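Local coordinates for protein Tubulin/ftsz, gtpase (Methanosaeta thermophila, PDB 3ZID) that binds GTP as a tubulin/FtsZ-family GTPase of the archaeal cytoskeleton and is probably involved in the control of cell shape, at residues L2-L7 with F103-V108; N134-P139 with G219-V224; E167-I172 with V224-L229. One frame throughout, in Å; residues are numbered along the deposited sequence.

Contact 1. Residues L2-L7 with F103-V108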
ATOM      1  N   LEU A   2     -14.676 -16.973  -2.711  1.00 47.02           N
ATOM      2  CA  LEU A   2     -14.367 -15.644  -2.226  1.00 42.71           C
ATOM      3  C   LEU A   2     -14.578 -14.656  -3.360  1.00 31.02           C
ATOM      4  O   LEU A   2     -14.012 -14.829  -4.430  1.00 30.75           O
ATOM      5  CB  LEU A   2     -12.920 -15.607  -1.738  1.00 44.97           C
ATOM      6  CG  LEU A   2     -12.519 -14.418  -0.864  1.00 50.37           C
ATOM      7  CD1 LEU A   2     -13.479 -14.265   0.305  1.00 55.41           C
ATOM      8  CD2 LEU A   2     -11.084 -14.580  -0.379  1.00 46.78           C
ATOM      9  N   ASN A   3     -15.427 -13.655  -3.158  1.00 29.41           N
ATOM     10  CA  ASN A   3     -15.562 -12.580  -4.135  1.00 26.64           C
ATOM     11  C   ASN A   3     -14.613 -11.442  -3.802  1.00 28.87           C
ATOM     12  O   ASN A   3     -14.784 -10.755  -2.795  1.00 23.72           O
ATOM     13  CB  ASN A   3     -16.994 -12.053  -4.174  1.00 29.05           C
ATOM     14  CG  ASN A   3     -17.978 -13.093  -4.656  1.00 42.41           C
ATOM     15  OD1 ASN A   3     -18.097 -13.342  -5.854  1.00 45.11           O
ATOM     16  ND2 ASN A   3     -18.685 -13.714  -3.719  1.00 46.75           N
ATOM     17  N   VAL A   4     -13.624 -11.235  -4.662  1.00 25.32           N
ATOM     18  CA  VAL A   4     -12.592 -10.255  -4.396  1.00 22.40           C
ATOM     19  C   VAL A   4     -12.647  -9.148  -5.426  1.00 20.52           C
ATOM     20  O   VAL A   4     -12.723  -9.403  -6.628  1.00 21.85           O
ATOM     21  CB  VAL A   4     -11.181 -10.895  -4.416  1.00 23.51           C
ATOM     22  CG1 VAL A   4     -10.103  -9.863  -4.011  1.00 15.91           C
ATOM     23  CG2 VAL A   4     -11.140 -12.114  -3.503  1.00 23.53           C
ATOM     24  N   LEU A   5     -12.596  -7.915  -4.954  1.00 20.84           N
ATOM     25  CA  LEU A   5     -12.501  -6.778  -5.853  1.00 16.94           C
ATOM     26  C   LEU A   5     -11.155  -6.119  -5.633  1.00 21.14           C
ATOM     27  O   LEU A   5     -10.769  -5.845  -4.492  1.00 24.90           O
ATOM     28  CB  LEU A   5     -13.638  -5.783  -5.572  1.00 17.99           C
ATOM     29  CG  LEU A   5     -13.615  -4.480  -6.381  1.00 26.14           C
ATOM     30  CD1 LEU A   5     -13.751  -4.763  -7.871  1.00 18.95           C
ATOM     31  CD2 LEU A   5     -14.724  -3.528  -5.923  1.00 31.93           C
ATOM     32  N   MET A   6     -10.418  -5.877  -6.711  1.00 23.12           N
ATOM     33  CA  MET A   6      -9.175  -5.107  -6.603  1.00 19.54           C
ATOM     34  C   MET A   6      -9.261  -3.843  -7.439  1.00 23.59           C
ATOM     35  O   MET A   6      -9.579  -3.911  -8.628  1.00 19.97           O
ATOM     36  CB  MET A   6      -7.976  -5.942  -6.997  1.00 18.35           C
ATOM     37  CG  MET A   6      -7.910  -7.229  -6.175  1.00 26.79           C
ATOM     38  SD  MET A   6      -6.456  -8.212  -6.515  1.00 34.42           S
ATOM     39  CE  MET A   6      -5.208  -7.326  -5.597  1.00 30.09           C
ATOM     40  N   LEU A   7      -9.028  -2.703  -6.791  1.00 15.91           N
ATOM     41  CA  LEU A   7      -9.141  -1.375  -7.408  1.00 17.94           C
ATOM     42  C   LEU A   7      -7.785  -0.699  -7.399  1.00 22.78           C
ATOM     43  O   LEU A   7      -7.254  -0.398  -6.327  1.00 28.91           O
ATOM     44  CB  LEU A   7     -10.097  -0.514  -6.589  1.00 20.32           C
ATOM     45  CG  LEU A   7     -11.494  -1.088  -6.435  1.00 25.51           C
ATOM     46  CD1 LEU A   7     -12.350  -0.208  -5.534  1.00 28.93           C
ATOM     47  CD2 LEU A   7     -12.121  -1.226  -7.807  1.00 25.47           C
ATOM     48  N   PHE A 103     -19.068  -8.358  -3.195  1.00 33.73           N
ATOM     49  CA  PHE A 103     -17.698  -8.705  -2.851  1.00 30.29           C
ATOM     50  C   PHE A 103     -17.563  -8.909  -1.369  1.00 23.91           C
ATOM     51  O   PHE A 103     -18.176  -8.195  -0.582  1.00 30.62           O
ATOM     52  CB  PHE A 103     -16.746  -7.612  -3.305  1.00 26.76           C
ATOM     53  CG  PHE A 103     -16.800  -7.376  -4.765  1.00 28.62           C
ATOM     54  CD1 PHE A 103     -16.225  -8.292  -5.641  1.00 31.39           C
ATOM     55  CD2 PHE A 103     -17.481  -6.288  -5.272  1.00 25.92           C
ATOM     56  CE1 PHE A 103     -16.293  -8.099  -7.000  1.00 32.43           C
ATOM     57  CE2 PHE A 103     -17.549  -6.085  -6.620  1.00 28.95           C
ATOM     58  CZ  PHE A 103     -16.956  -6.996  -7.495  1.00 30.06           C
ATOM     59  N   ASP A 104     -16.732  -9.873  -0.997  1.00 24.01           N
ATOM     60  CA  ASP A 104     -16.432 -10.123   0.396  1.00 24.47           C
ATOM     61  C   ASP A 104     -15.149  -9.394   0.814  1.00 21.23           C
ATOM     62  O   ASP A 104     -14.940  -9.095   1.981  1.00 19.34           O
ATOM     63  CB  ASP A 104     -16.264 -11.623   0.609  1.00 26.70           C
ATOM     64  CG  ASP A 104     -17.388 -12.434  -0.029  1.00 33.76           C
ATOM     65  OD1 ASP A 104     -18.575 -12.160   0.269  1.00 38.21           O
ATOM     66  OD2 ASP A 104     -17.076 -13.339  -0.834  1.00 32.68           O
ATOM     67  N   LEU A 105     -14.286  -9.127  -0.149  1.00 18.14           N
ATOM     68  CA  LEU A 105     -12.958  -8.618   0.146  1.00 22.34           C
ATOM     69  C   LEU A 105     -12.567  -7.607  -0.922  1.00 21.34           C
ATOM     70  O   LEU A 105     -12.611  -7.901  -2.115  1.00 20.27           O
ATOM     71  CB  LEU A 105     -11.959  -9.791   0.172  1.00 18.52           C
ATOM     72  CG  LEU A 105     -10.477  -9.483   0.371  1.00 14.75           C
ATOM     73  CD1 LEU A 105     -10.232  -8.795   1.702  1.00 21.97           C
ATOM     74  CD2 LEU A 105      -9.675 -10.786   0.296  1.00 18.53           C
ATOM     75  N   ILE A 106     -12.163  -6.422  -0.498  1.00 21.29           N
ATOM     76  CA  ILE A 106     -11.833  -5.366  -1.446  1.00 20.54           C
ATOM     77  C   ILE A 106     -10.461  -4.802  -1.147  1.00 22.07           C
ATOM     78  O   ILE A 106     -10.180  -4.387  -0.020  1.00 24.49           O
ATOM     79  CB  ILE A 106     -12.913  -4.220  -1.434  1.00 26.82           C
ATOM     80  CG1 ILE A 106     -14.330  -4.796  -1.642  1.00 26.49           C
ATOM     81  CG2 ILE A 106     -12.605  -3.166  -2.492  1.00 22.67           C
ATOM     82  CD1 ILE A 106     -15.480  -3.740  -1.600  1.00 20.16           C
ATOM     83  N   PHE A 107      -9.600  -4.813  -2.152  1.00 15.23           N
ATOM     84  CA  PHE A 107      -8.310  -4.146  -2.055  1.00 14.73           C
ATOM     85  C   PHE A 107      -8.343  -2.845  -2.809  1.00 21.49           C
ATOM     86  O   PHE A 107      -8.733  -2.815  -3.972  1.00 22.61           O
ATOM     87  CB  PHE A 107      -7.190  -5.039  -2.583  1.00 13.99           C
ATOM     88  CG  PHE A 107      -6.953  -6.267  -1.733  1.00 19.06           C
ATOM     89  CD1 PHE A 107      -6.310  -6.166  -0.505  1.00 19.09           C
ATOM     90  CD2 PHE A 107      -7.398  -7.518  -2.150  1.00 25.69           C
ATOM     91  CE1 PHE A 107      -6.076  -7.302   0.301  1.00 13.33           C
ATOM     92  CE2 PHE A 107      -7.162  -8.664  -1.371  1.00 20.03           C
ATOM     93  CZ  PHE A 107      -6.520  -8.556  -0.135  1.00 16.03           C
ATOM     94  N   VAL A 108      -7.957  -1.768  -2.126  1.00 21.60           N
ATOM     95  CA  VAL A 108      -7.825  -0.448  -2.752  1.00 18.77           C
ATOM     96  C   VAL A 108      -6.357  -0.054  -2.776  1.00 19.85           C
ATOM     97  O   VAL A 108      -5.752   0.228  -1.745  1.00 21.76           O
ATOM     98  CB  VAL A 108      -8.656   0.626  -2.035  1.00 16.76           C
ATOM     99  CG1 VAL A 108      -8.529   1.960  -2.757  1.00 18.15           C
ATOM    100  CG2 VAL A 108     -10.127   0.202  -1.994  1.00 18.65           C
TER
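L5 of strand 3-9 packs on F103, in the loop just ahead of strand 105-111; the two strands are parallel neighbours in the central sheet of the Rossmann-like GTPase domain of the tubulin/FtsZ family. L5, F103 and F107 bury the most surface here. CB of L5 sits over the centre of the F103 ring, 3.6 Å from its centroid and 11° off the ring normal, a CH-pi contact. With CG of L5 anti to the backbone N (chi1 176°), both methyls also bear on the ring: CD1 lies 3.9 Å from CZ of F103, and CD2 meets CE2. L5 shares its face of the sheet with I106, L7 and V108; its CD2 touches CG2 of I106. The opposite face carries V4, M6, L105 and F107; CG1 of V4 and CG of M6 both come to the edge of the F107 ring. Backbone bonds alternate through L5 N to L105 O, F107 N to L5 O and L7 N to F107 O, each 2.8 Å. At the start of the pairing, O of N3 accepts from both D104 N and L105 N. In return, OD2 of D104 takes the backbone N-H of N3 at 2.9 Å, nearly straight, on the anti side and 31° out of the carboxylate plane.

Contact 2. Residues N134-P139 with G219-V224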
ATOM      1  N   ASN A 134     -20.607  -5.724   5.013  1.00 42.71           N
ATOM      2  CA  ASN A 134     -20.027  -6.959   5.496  1.00 44.57           C
ATOM      3  C   ASN A 134     -18.631  -7.213   4.917  1.00 42.10           C
ATOM      4  O   ASN A 134     -17.966  -8.178   5.286  1.00 38.70           O
ATOM      5  CB  ASN A 134     -20.963  -8.122   5.196  1.00 51.07           C
ATOM      6  CG  ASN A 134     -22.314  -7.976   5.885  1.00 60.41           C
ATOM      7  OD1 ASN A 134     -22.400  -7.516   7.024  1.00 62.14           O
ATOM      8  ND2 ASN A 134     -23.374  -8.371   5.194  1.00 61.90           N
ATOM      9  N   ALA A 135     -18.189  -6.346   4.011  1.00 42.48           N
ATOM     10  CA  ALA A 135     -16.909  -6.557   3.330  1.00 38.43           C
ATOM     11  C   ALA A 135     -15.672  -6.201   4.151  1.00 34.53           C
ATOM     12  O   ALA A 135     -15.693  -5.307   4.991  1.00 37.65           O
ATOM     13  CB  ALA A 135     -16.885  -5.795   2.012  1.00 37.21           C
ATOM     14  N   THR A 136     -14.587  -6.913   3.878  1.00 25.83           N
ATOM     15  CA  THR A 136     -13.289  -6.573   4.413  1.00 24.67           C
ATOM     16  C   THR A 136     -12.630  -5.689   3.363  1.00 24.76           C
ATOM     17  O   THR A 136     -12.440  -6.112   2.214  1.00 23.68           O
ATOM     18  CB  THR A 136     -12.458  -7.814   4.632  1.00 31.69           C
ATOM     19  OG1 THR A 136     -13.091  -8.632   5.615  1.00 42.51           O
ATOM     20  CG2 THR A 136     -11.033  -7.444   5.080  1.00 28.79           C
ATOM     21  N   ILE A 137     -12.333  -4.447   3.732  1.00 26.95           N
ATOM     22  CA  ILE A 137     -11.798  -3.467   2.783  1.00 22.70           C
ATOM     23  C   ILE A 137     -10.404  -3.061   3.216  1.00 25.65           C
ATOM     24  O   ILE A 137     -10.226  -2.515   4.300  1.00 26.01           O
ATOM     25  CB  ILE A 137     -12.693  -2.235   2.680  1.00 24.05           C
ATOM     26  CG1 ILE A 137     -14.127  -2.661   2.350  1.00 25.39           C
ATOM     27  CG2 ILE A 137     -12.151  -1.271   1.629  1.00 26.28           C
ATOM     28  CD1 ILE A 137     -15.106  -1.525   2.117  1.00 27.46           C
ATOM     29  N   VAL A 138      -9.417  -3.344   2.372  1.00 20.73           N
ATOM     30  CA  VAL A 138      -8.021  -3.183   2.752  1.00 22.98           C
ATOM     31  C   VAL A 138      -7.271  -2.261   1.802  1.00 22.53           C
ATOM     32  O   VAL A 138      -7.037  -2.597   0.635  1.00 20.36           O
ATOM     33  CB  VAL A 138      -7.312  -4.543   2.755  1.00 27.27           C
ATOM     34  CG1 VAL A 138      -5.823  -4.376   3.045  1.00 29.74           C
ATOM     35  CG2 VAL A 138      -7.977  -5.487   3.764  1.00 26.45           C
ATOM     36  N   PRO A 139      -6.900  -1.072   2.289  1.00 19.71           N
ATOM     37  CA  PRO A 139      -6.032  -0.276   1.427  1.00 22.96           C
ATOM     38  C   PRO A 139      -4.591  -0.799   1.392  1.00 16.35           C
ATOM     39  O   PRO A 139      -4.030  -1.281   2.391  1.00 19.66           O
ATOM     40  CB  PRO A 139      -6.100   1.132   2.053  1.00 24.87           C
ATOM     41  CG  PRO A 139      -6.536   0.924   3.433  1.00 24.00           C
ATOM     42  CD  PRO A 139      -7.434  -0.289   3.416  1.00 24.43           C
ATOM     43  N   GLY A 219     -12.117 -13.751   9.181  1.00 35.11           N
ATOM     44  CA  GLY A 219     -12.119 -13.268  10.551  1.00 35.45           C
ATOM     45  C   GLY A 219     -10.751 -13.058  11.154  1.00 36.52           C
ATOM     46  O   GLY A 219     -10.475 -12.004  11.740  1.00 38.36           O
ATOM     47  N   ASP A 220      -9.900 -14.074  11.020  1.00 31.13           N
ATOM     48  CA  ASP A 220      -8.543 -14.018  11.555  1.00 37.37           C
ATOM     49  C   ASP A 220      -7.718 -12.928  10.870  1.00 31.36           C
ATOM     50  O   ASP A 220      -7.020 -12.144  11.519  1.00 25.79           O
ATOM     51  CB  ASP A 220      -7.855 -15.378  11.436  1.00 43.42           C
ATOM     52  CG  ASP A 220      -8.494 -16.437  12.328  1.00 54.85           C
ATOM     53  OD1 ASP A 220      -9.554 -16.161  12.934  1.00 55.97           O
ATOM     54  OD2 ASP A 220      -7.932 -17.548  12.423  1.00 60.25           O
ATOM     55  N   PHE A 221      -7.843 -12.855   9.558  1.00 27.39           N
ATOM     56  CA  PHE A 221      -7.187 -11.808   8.793  1.00 25.82           C
ATOM     57  C   PHE A 221      -7.647 -10.423   9.275  1.00 24.68           C
ATOM     58  O   PHE A 221      -6.826  -9.541   9.552  1.00 23.33           O
ATOM     59  CB  PHE A 221      -7.456 -12.016   7.304  1.00 18.29           C
ATOM     60  CG  PHE A 221      -6.877 -10.951   6.430  1.00 21.22           C
ATOM     61  CD1 PHE A 221      -5.504 -10.768   6.353  1.00 22.37           C
ATOM     62  CD2 PHE A 221      -7.701 -10.160   5.649  1.00 23.40           C
ATOM     63  CE1 PHE A 221      -4.964  -9.778   5.538  1.00 25.81           C
ATOM     64  CE2 PHE A 221      -7.170  -9.176   4.826  1.00 29.01           C
ATOM     65  CZ  PHE A 221      -5.801  -8.979   4.774  1.00 25.93           C
ATOM     66  N   LYS A 222      -8.954 -10.238   9.410  1.00 27.69           N
ATOM     67  CA  LYS A 222      -9.459  -8.959   9.897  1.00 30.93           C
ATOM     68  C   LYS A 222      -8.920  -8.652  11.280  1.00 29.94           C
ATOM     69  O   LYS A 222      -8.563  -7.512  11.566  1.00 35.27           O
ATOM     70  CB  LYS A 222     -10.988  -8.937   9.934  1.00 39.89           C
ATOM     71  CG  LYS A 222     -11.659  -9.022   8.586  1.00 43.47           C
ATOM     72  CD  LYS A 222     -13.155  -9.210   8.754  1.00 42.31           C
ATOM     73  CE  LYS A 222     -13.827  -7.910   9.166  1.00 44.29           C
ATOM     74  NZ  LYS A 222     -13.649  -6.849   8.141  1.00 33.48           N
ATOM     75  N   THR A 223      -8.870  -9.667  12.137  1.00 29.57           N
ATOM     76  CA  THR A 223      -8.369  -9.505  13.511  1.00 30.39           C
ATOM     77  C   THR A 223      -6.940  -8.950  13.541  1.00 28.97           C
ATOM     78  O   THR A 223      -6.621  -8.071  14.344  1.00 39.41           O
ATOM     79  CB  THR A 223      -8.412 -10.851  14.283  1.00 37.12           C
ATOM     80  OG1 THR A 223      -9.775 -11.238  14.515  1.00 42.71           O
ATOM     81  CG2 THR A 223      -7.681 -10.745  15.612  1.00 22.67           C
ATOM     82  N   VAL A 224      -6.077  -9.492  12.690  1.00 24.61           N
ATOM     83  CA  VAL A 224      -4.722  -8.979  12.532  1.00 24.09           C
ATOM     84  C   VAL A 224      -4.741  -7.537  12.003  1.00 21.82           C
ATOM     85  O   VAL A 224      -4.165  -6.653  12.609  1.00 29.95           O
ATOM     86  CB  VAL A 224      -3.880  -9.887  11.600  1.00 24.13           C
ATOM     87  CG1 VAL A 224      -2.542  -9.241  11.291  1.00 24.46           C
ATOM     88  CG2 VAL A 224      -3.674 -11.255  12.248  1.00 24.27           C
TER
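K222 reaches from helix 219-225 to T136 at the start of strand 136-143, where this helix packs against the central parallel sheet of the tubulin/FtsZ GTPase fold. The two short segments run at 44° to each other, with axes 10.2 Å apart at closest approach. Beyond CB of the lysine, CG lies 3.3 Å from OG1 of T136 and also meets its CG2. CD follows at 3.2 Å from OG1 of the same threonine. Bends at chi3 (76°) and chi4 (61°) then fold the chain round this hydroxyl, with CE 3.7 Å from OG1. At the tip, NZ donates a 3.1 Å hydrogen bond to OG1 of T136, and its charge is met by a salt bridge to OD1 of D169 in the loop before strand 172-175. The lysine thus ties helix, strand and loop together through one ammonium group. One residue earlier, F221 turns its ring into the same interface and also touches V319 of strand 315-322, in the second sheet. Toward strand 136-143, the ring uses CE2, which lies 4.2 Å from CG2 of T136 and 3.9 Å from CG2 of V138.

Contact 3. Residues E167-I172 with V224-L229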
ATOM      1  N   GLU A 167     -11.579   4.505   8.573  1.00 31.68           N
ATOM      2  CA  GLU A 167     -11.793   3.256   9.308  1.00 35.17           C
ATOM      3  C   GLU A 167     -11.965   2.031   8.407  1.00 37.62           C
ATOM      4  O   GLU A 167     -12.917   1.263   8.540  1.00 38.08           O
ATOM      5  CB  GLU A 167     -13.005   3.383  10.238  1.00 48.27           C
ATOM      6  CG  GLU A 167     -12.745   4.188  11.501  1.00 61.83           C
ATOM      7  CD  GLU A 167     -13.983   4.333  12.374  1.00 73.85           C
ATOM      8  OE1 GLU A 167     -15.104   4.070  11.877  1.00 79.70           O
ATOM      9  OE2 GLU A 167     -13.832   4.713  13.557  1.00 73.11           O
ATOM     10  N   ALA A 168     -11.004   1.834   7.521  1.00 34.87           N
ATOM     11  CA  ALA A 168     -10.930   0.622   6.728  1.00 37.63           C
ATOM     12  C   ALA A 168     -10.462  -0.524   7.619  1.00 40.64           C
ATOM     13  O   ALA A 168     -10.210  -0.319   8.796  1.00 40.85           O
ATOM     14  CB  ALA A 168      -9.985   0.820   5.578  1.00 35.43           C
ATOM     15  N   ASP A 169     -10.335  -1.726   7.066  1.00 37.90           N
ATOM     16  CA  ASP A 169      -9.802  -2.840   7.834  1.00 34.88           C
ATOM     17  C   ASP A 169      -8.287  -2.898   7.727  1.00 38.77           C
ATOM     18  O   ASP A 169      -7.722  -3.724   7.013  1.00 48.69           O
ATOM     19  CB  ASP A 169     -10.432  -4.156   7.380  1.00 30.51           C
ATOM     20  CG  ASP A 169     -11.938  -4.127   7.479  1.00 43.05           C
ATOM     21  OD1 ASP A 169     -12.455  -4.159   8.619  1.00 50.36           O
ATOM     22  OD2 ASP A 169     -12.604  -4.027   6.428  1.00 43.72           O
ATOM     23  N   GLY A 170      -7.614  -1.985   8.407  1.00 27.92           N
ATOM     24  CA  GLY A 170      -6.172  -2.043   8.402  1.00 26.87           C
ATOM     25  C   GLY A 170      -5.663  -1.396   7.141  1.00 29.74           C
ATOM     26  O   GLY A 170      -6.417  -0.814   6.363  1.00 41.37           O
ATOM     27  N   MET A 171      -4.368  -1.485   6.947  1.00 24.93           N
ATOM     28  CA  MET A 171      -3.759  -0.876   5.800  1.00 25.99           C
ATOM     29  C   MET A 171      -2.446  -1.580   5.572  1.00 25.45           C
ATOM     30  O   MET A 171      -1.686  -1.818   6.517  1.00 27.35           O
ATOM     31  CB  MET A 171      -3.574   0.620   6.068  1.00 27.29           C
ATOM     32  CG  MET A 171      -2.495   1.293   5.295  1.00 38.29           C
ATOM     33  SD  MET A 171      -2.746   3.076   5.242  1.00 42.06           S
ATOM     34  CE  MET A 171      -3.269   3.434   6.905  1.00 26.43           C
ATOM     35  N   ILE A 172      -2.195  -1.985   4.336  1.00 17.97           N
ATOM     36  CA  ILE A 172      -0.882  -2.550   4.058  1.00 17.99           C
ATOM     37  C   ILE A 172       0.081  -1.499   3.532  1.00 19.10           C
ATOM     38  O   ILE A 172      -0.127  -0.927   2.467  1.00 19.68           O
ATOM     39  CB  ILE A 172      -0.953  -3.689   3.078  1.00 13.91           C
ATOM     40  CG1 ILE A 172      -1.529  -4.919   3.801  1.00 24.48           C
ATOM     41  CG2 ILE A 172       0.451  -4.031   2.573  1.00 13.63           C
ATOM     42  CD1 ILE A 172      -2.335  -5.832   2.925  1.00 33.64           C
ATOM     43  N   VAL A 224      -6.077  -9.492  12.690  1.00 24.61           N
ATOM     44  CA  VAL A 224      -4.722  -8.979  12.532  1.00 24.09           C
ATOM     45  C   VAL A 224      -4.741  -7.537  12.003  1.00 21.82           C
ATOM     46  O   VAL A 224      -4.165  -6.653  12.609  1.00 29.95           O
ATOM     47  CB  VAL A 224      -3.880  -9.887  11.600  1.00 24.13           C
ATOM     48  CG1 VAL A 224      -2.542  -9.241  11.291  1.00 24.46           C
ATOM     49  CG2 VAL A 224      -3.674 -11.255  12.248  1.00 24.27           C
ATOM     50  N   MET A 225      -5.452  -7.298  10.903  1.00 22.87           N
ATOM     51  CA  MET A 225      -5.401  -6.006  10.220  1.00 24.76           C
ATOM     52  C   MET A 225      -5.934  -4.870  11.078  1.00 30.91           C
ATOM     53  O   MET A 225      -5.502  -3.724  10.954  1.00 35.51           O
ATOM     54  CB  MET A 225      -6.198  -6.059   8.912  1.00 30.62           C
ATOM     55  CG  MET A 225      -5.676  -7.062   7.878  1.00 37.09           C
ATOM     56  SD  MET A 225      -4.044  -6.573   7.303  1.00 33.15           S
ATOM     57  CE  MET A 225      -4.482  -5.100   6.403  1.00 32.23           C
ATOM     58  N   ASN A 226      -6.864  -5.195  11.962  1.00 27.50           N
ATOM     59  CA  ASN A 226      -7.473  -4.188  12.819  1.00 28.75           C
ATOM     60  C   ASN A 226      -6.809  -4.065  14.176  1.00 31.10           C
ATOM     61  O   ASN A 226      -7.320  -3.397  15.056  1.00 38.07           O
ATOM     62  CB  ASN A 226      -8.964  -4.450  12.973  1.00 36.24           C
ATOM     63  CG  ASN A 226      -9.726  -4.174  11.702  1.00 46.21           C
ATOM     64  OD1 ASN A 226      -9.426  -3.222  10.993  1.00 54.62           O
ATOM     65  ND2 ASN A 226     -10.688  -5.028  11.382  1.00 53.82           N
ATOM     66  N   GLY A 227      -5.661  -4.700  14.349  1.00 37.30           N
ATOM     67  CA  GLY A 227      -4.967  -4.600  15.619  1.00 37.99           C
ATOM     68  C   GLY A 227      -4.115  -3.343  15.691  1.00 33.89           C
ATOM     69  O   GLY A 227      -3.866  -2.690  14.677  1.00 28.25           O
ATOM     70  N   GLY A 228      -3.691  -2.988  16.897  1.00 37.43           N
ATOM     71  CA  GLY A 228      -2.700  -1.945  17.088  1.00 32.46           C
ATOM     72  C   GLY A 228      -3.003  -0.636  16.375  1.00 31.93           C
ATOM     73  O   GLY A 228      -4.076  -0.069  16.558  1.00 36.49           O
ATOM     74  N   LEU A 229      -2.065  -0.184  15.544  1.00 27.43           N
ATOM     75  CA  LEU A 229      -2.199   1.059  14.764  1.00 30.60           C
ATOM     76  C   LEU A 229      -3.163   0.976  13.594  1.00 30.15           C
ATOM     77  O   LEU A 229      -3.418   1.990  12.947  1.00 28.24           O
ATOM     78  CB  LEU A 229      -0.857   1.464  14.152  1.00 30.46           C
ATOM     79  CG  LEU A 229       0.348   1.788  15.018  1.00 34.21           C
ATOM     80  CD1 LEU A 229       1.518   2.050  14.093  1.00 34.46           C
ATOM     81  CD2 LEU A 229       0.064   2.987  15.904  1.00 32.96           C
TER
HETATM   82  O   HOH W   1      -3.055  -3.450   9.111  1.00 40.13           O
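M225 and N226 close over the backbone of D169 and G170. CB of M225 lies 3.4 Å from the carbonyl O of D169, a buried acceptor with no partner in the model. Bent at chi2 (-65°) and chi3 (-68°), the methionine brings CE back past the same oxygen to CG1 of I172, at 3.9 Å. G170 passes so close to the helix end, its CA 3.1 Å from O of M225, that a side chain there would collide with this carbonyl. N226, the first residue to leave the helix, straddles D169: OD1 rests 3.2 Å from CA of D169, while ND2 gives a weak bond to OD1 of D169 at 3.4 Å, the amide and carboxylate planes 55° apart. A serine in its place, too short to span D169, would probably leave OD1 of D169 without this weak amide bond and the D169 CA without the cover of the amide oxygen. One water bridges the two segments, accepting from M171 N and donating to O of M225 at 3.1 Å. The contact joins the C-terminal end of helix 219-225 to the loop leading into strand 172-175, the edge strand of the parallel sheet in the tubulin/FtsZ GTPase fold. Further out, with OD1 also facing K222, the D169 carboxylate is positioned by a hydrogen bond from I137 N to OD2.

All three contacts are largely buried, but their chemistry follows their place in the fold. Contact 1 lies within the parallel sheet, joins two of its strands by regular backbone bonds and buries 667 Å². Contacts 2 and 3 lie where helix 219-225 meets the sheet and the loop beside it, and bury 187 and 257 Å²; contact 2 rests on side chains, contact 3 on side chains laid against backbone, with a bridging water. Both use this helix and share V224. Strand 136-143 links the set: I106 of contact 1 pairs with T136 and V138 of contact 2, while P139 O bonds to I172 N of contact 3.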